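Local coordinates for Ice-binding protein (Flavobacteriaceae bacterium, PDB 5UYT) that probably binds ice through its right-handed beta-helix fold and acts as an antifreeze protein of an Antarctic bacterium, at residues T291-G302 and H310-N321. Sequence-based numbering, arbitrary orientation.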
# COMPACT_ATOMS: atom_id res chain seq x y z
N THR A 291 15.13 3.88 -2.13
CA THR A 291 14.02 3.00 -1.74
C THR A 291 13.43 3.48 -0.41
O THR A 291 14.19 3.74 0.53
CB THR A 291 14.55 1.57 -1.53
OG1 THR A 291 14.97 1.07 -2.80
CG2 THR A 291 13.47 0.63 -0.96
N ASP A 292 12.11 3.65 -0.35
CA ASP A 292 11.44 3.93 0.93
C ASP A 292 11.11 2.63 1.66
O ASP A 292 11.31 2.51 2.87
CB ASP A 292 10.11 4.65 0.67
CG ASP A 292 10.32 6.02 0.11
OD1 ASP A 292 11.24 6.72 0.58
OD2 ASP A 292 9.57 6.42 -0.80
N ILE A 293 10.56 1.67 0.93
CA ILE A 293 10.01 0.44 1.54
C ILE A 293 10.37 -0.71 0.64
O ILE A 293 10.11 -0.65 -0.57
CB ILE A 293 8.46 0.48 1.70
CG1 ILE A 293 8.03 1.53 2.76
CG2 ILE A 293 7.88 -0.92 2.02
CD1 ILE A 293 6.53 1.83 2.70
N GLU A 294 10.98 -1.75 1.21
CA GLU A 294 11.23 -2.96 0.42
C GLU A 294 10.13 -3.98 0.68
O GLU A 294 9.84 -4.31 1.85
CB GLU A 294 12.60 -3.60 0.70
CG GLU A 294 12.84 -4.88 -0.13
CD GLU A 294 14.18 -5.56 0.12
OE1 GLU A 294 15.01 -5.01 0.90
OE2 GLU A 294 14.40 -6.66 -0.44
N LEU A 295 9.55 -4.47 -0.40
CA LEU A 295 8.52 -5.52 -0.33
C LEU A 295 9.28 -6.81 -0.40
O LEU A 295 9.87 -7.16 -1.43
CB LEU A 295 7.47 -5.37 -1.48
CG LEU A 295 6.72 -4.03 -1.52
CD1 LEU A 295 5.84 -3.88 -2.74
CD2 LEU A 295 5.88 -3.80 -0.26
N LEU A 296 9.30 -7.53 0.74
CA LEU A 296 10.28 -8.59 0.92
C LEU A 296 10.02 -9.91 0.20
O LEU A 296 10.91 -10.80 0.19
CB LEU A 296 10.48 -8.82 2.42
CG LEU A 296 11.15 -7.63 3.11
CD1 LEU A 296 11.07 -7.82 4.61
CD2 LEU A 296 12.61 -7.46 2.69
N TYR A 297 8.84 -10.05 -0.41
CA TYR A 297 8.42 -11.33 -1.02
C TYR A 297 7.89 -11.14 -2.44
O TYR A 297 6.69 -11.18 -2.65
CB TYR A 297 7.42 -12.11 -0.10
CG TYR A 297 7.98 -12.21 1.28
CD1 TYR A 297 7.68 -11.25 2.26
CD2 TYR A 297 8.90 -13.21 1.61
CE1 TYR A 297 8.26 -11.30 3.54
CE2 TYR A 297 9.48 -13.27 2.87
CZ TYR A 297 9.16 -12.30 3.82
OH TYR A 297 9.73 -12.38 5.08
N PRO A 298 8.82 -10.93 -3.41
CA PRO A 298 8.36 -10.60 -4.76
C PRO A 298 7.61 -11.72 -5.44
O PRO A 298 6.76 -11.45 -6.28
CB PRO A 298 9.67 -10.24 -5.49
CG PRO A 298 10.57 -9.73 -4.38
CD PRO A 298 10.28 -10.71 -3.25
N ALA A 299 7.90 -12.97 -5.05
CA ALA A 299 7.14 -14.11 -5.63
C ALA A 299 5.67 -14.08 -5.23
O ALA A 299 4.84 -14.70 -5.91
CB ALA A 299 7.77 -15.44 -5.20
N ALA A 300 5.34 -13.33 -4.17
CA ALA A 300 3.99 -13.32 -3.60
C ALA A 300 3.26 -11.97 -3.82
O ALA A 300 2.23 -11.69 -3.21
CB ALA A 300 4.09 -13.66 -2.09
N PHE A 301 3.78 -11.14 -4.72
CA PHE A 301 3.22 -9.80 -5.00
C PHE A 301 1.78 -9.93 -5.54
O PHE A 301 1.45 -10.88 -6.24
CB PHE A 301 4.15 -9.12 -6.04
CG PHE A 301 3.83 -7.68 -6.34
CD1 PHE A 301 3.98 -6.67 -5.37
CD2 PHE A 301 3.46 -7.31 -7.64
CE1 PHE A 301 3.70 -5.32 -5.71
CE2 PHE A 301 3.21 -5.98 -7.99
CZ PHE A 301 3.32 -4.99 -7.02
N GLY A 302 0.94 -8.96 -5.21
CA GLY A 302 -0.49 -9.05 -5.54
C GLY A 302 -1.24 -9.56 -4.33
O GLY A 302 -1.00 -9.15 -3.19
N HIS A 310 5.04 6.05 -2.48
CA HIS A 310 6.41 5.74 -2.03
C HIS A 310 7.19 5.25 -3.26
O HIS A 310 6.59 4.91 -4.28
CB HIS A 310 6.43 4.57 -1.03
CG HIS A 310 5.91 4.91 0.34
ND1 HIS A 310 4.68 4.47 0.78
CD2 HIS A 310 6.45 5.60 1.37
CE1 HIS A 310 4.48 4.87 2.02
NE2 HIS A 310 5.53 5.58 2.40
N THR A 311 8.50 5.12 -3.08
CA THR A 311 9.31 4.31 -3.95
C THR A 311 9.49 2.93 -3.29
O THR A 311 10.06 2.84 -2.19
CB THR A 311 10.68 4.95 -4.14
OG1 THR A 311 10.53 6.25 -4.74
CG2 THR A 311 11.55 4.07 -5.05
N TYR A 312 9.05 1.88 -3.97
CA TYR A 312 9.15 0.51 -3.43
C TYR A 312 10.24 -0.24 -4.15
O TYR A 312 10.50 0.03 -5.33
CB TYR A 312 7.83 -0.24 -3.68
CG TYR A 312 6.71 0.30 -2.84
CD1 TYR A 312 6.59 -0.09 -1.50
CD2 TYR A 312 5.81 1.25 -3.35
CE1 TYR A 312 5.56 0.41 -0.69
CE2 TYR A 312 4.78 1.76 -2.55
CZ TYR A 312 4.67 1.33 -1.22
OH TYR A 312 3.68 1.82 -0.38
N LEU A 313 10.84 -1.20 -3.46
CA LEU A 313 11.78 -2.15 -4.08
C LEU A 313 11.24 -3.58 -3.93
O LEU A 313 10.91 -4.03 -2.82
CB LEU A 313 13.18 -2.08 -3.42
CG LEU A 313 14.17 -3.14 -3.91
CD1 LEU A 313 14.55 -2.99 -5.39
CD2 LEU A 313 15.41 -3.13 -3.01
N LEU A 314 11.13 -4.27 -5.06
CA LEU A 314 10.97 -5.72 -5.05
C LEU A 314 12.32 -6.28 -5.54
O LEU A 314 12.63 -6.14 -6.72
CB LEU A 314 9.82 -6.13 -5.98
CG LEU A 314 8.43 -5.75 -5.45
CD1 LEU A 314 7.55 -5.35 -6.62
CD2 LEU A 314 7.80 -6.93 -4.71
N ASN A 315 13.10 -6.89 -4.64
CA ASN A 315 14.52 -7.17 -4.94
C ASN A 315 14.78 -8.54 -5.63
O ASN A 315 15.85 -9.15 -5.43
CB ASN A 315 15.40 -7.01 -3.69
CG ASN A 315 16.87 -6.78 -4.05
OD1 ASN A 315 17.17 -6.14 -5.07
ND2 ASN A 315 17.77 -7.31 -3.25
N ALA A 316 13.82 -9.00 -6.44
CA ALA A 316 13.90 -10.29 -7.15
C ALA A 316 12.89 -10.29 -8.26
O ALA A 316 12.06 -9.38 -8.34
CB ALA A 316 13.58 -11.46 -6.18
N ALA A 317 12.94 -11.31 -9.12
CA ALA A 317 11.86 -11.53 -10.09
C ALA A 317 10.52 -11.46 -9.36
O ALA A 317 10.38 -12.03 -8.25
CB ALA A 317 12.03 -12.89 -10.74
N THR A 318 9.54 -10.82 -9.99
CA THR A 318 8.29 -10.52 -9.32
C THR A 318 7.15 -11.17 -10.10
O THR A 318 7.15 -11.13 -11.34
CB THR A 318 8.10 -9.00 -9.29
OG1 THR A 318 9.09 -8.44 -8.41
CG2 THR A 318 6.68 -8.60 -8.85
N VAL A 319 6.21 -11.77 -9.37
CA VAL A 319 5.02 -12.31 -9.99
C VAL A 319 3.83 -11.53 -9.42
O VAL A 319 3.64 -11.49 -8.20
CB VAL A 319 4.85 -13.82 -9.66
CG1 VAL A 319 3.56 -14.36 -10.28
CG2 VAL A 319 6.05 -14.60 -10.19
N LEU A 320 3.05 -10.88 -10.29
CA LEU A 320 1.80 -10.26 -9.83
C LEU A 320 0.70 -11.31 -9.93
O LEU A 320 0.29 -11.71 -11.05
CB LEU A 320 1.46 -9.04 -10.69
CG LEU A 320 0.07 -8.42 -10.41
CD1 LEU A 320 -0.00 -7.91 -8.98
CD2 LEU A 320 -0.26 -7.26 -11.37
N ASN A 321 0.22 -11.78 -8.77
CA ASN A 321 -0.87 -12.75 -8.73
C ASN A 321 -2.11 -11.97 -8.33
O ASN A 321 -2.17 -11.44 -7.19
CB ASN A 321 -0.62 -13.87 -7.69
CG ASN A 321 -1.70 -14.99 -7.74
OD1 ASN A 321 -2.88 -14.75 -8.06
ND2 ASN A 321 -1.28 -16.23 -7.43
O HOH W 1 12.52 -7.69 -2.01
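Ile293 pairs with Tyr312 and Glu294 with Leu313 in parallel, the latter pair's CA atoms 4.6 Å apart, stacking two successive turns of the right-handed beta-helix; strand 293-294 is the outermost strand of this run in the second ice-binding-like domain, and strand 336-340 continues the stack beyond 311-314. The register rests on backbone bonds: Leu313 N donates to Ile293 O, and Leu295 N to Leu313 O at 2.8 Å. At the short 3-10 segment 298-299 Val319 N donates to Pro298 O, and a single bridge, Gly302 with Asn321, follows, where Asn321 N gives Phe301 O an almost straight bond (178° at the hydrogen).

At the start of the rung, Asp292 grips Thr311 twice. Its N donates to Thr311 O, while its OD2 takes Thr311 N at 2.8 Å on the anti side of the carboxylate. Beside this clamp, Ile293 CD1 sits over the centre of the His310 ring, 3.7 Å from the centroid and 7° off the normal, a CH-pi contact. His310 ND1 donates to Tyr312 OH, which also bonds to Asp47 of the other ice-binding-like domain. A serine in place of His310 would probably leave Ile293 CD1 without its aromatic cover and Tyr312 OH without this donor.

Inside the coil, Leu314 divides its two methyls: CD2 packs on Leu295 CB at 3.6 Å, and CD1 covers a face of the Phe301 ring, offset toward the rim. With CG anti to the backbone N (chi1 -173°), Phe301 turns its ring inward among Leu314, Thr318 and Leu320. Pro298 CB lies 3.5 Å from Thr318 OG1, a hydroxyl tied back to Ala316 O. On the outer side, one water donates to Glu294 OE2 and Leu295 O and accepts from Asn315 N at 2.8 Å.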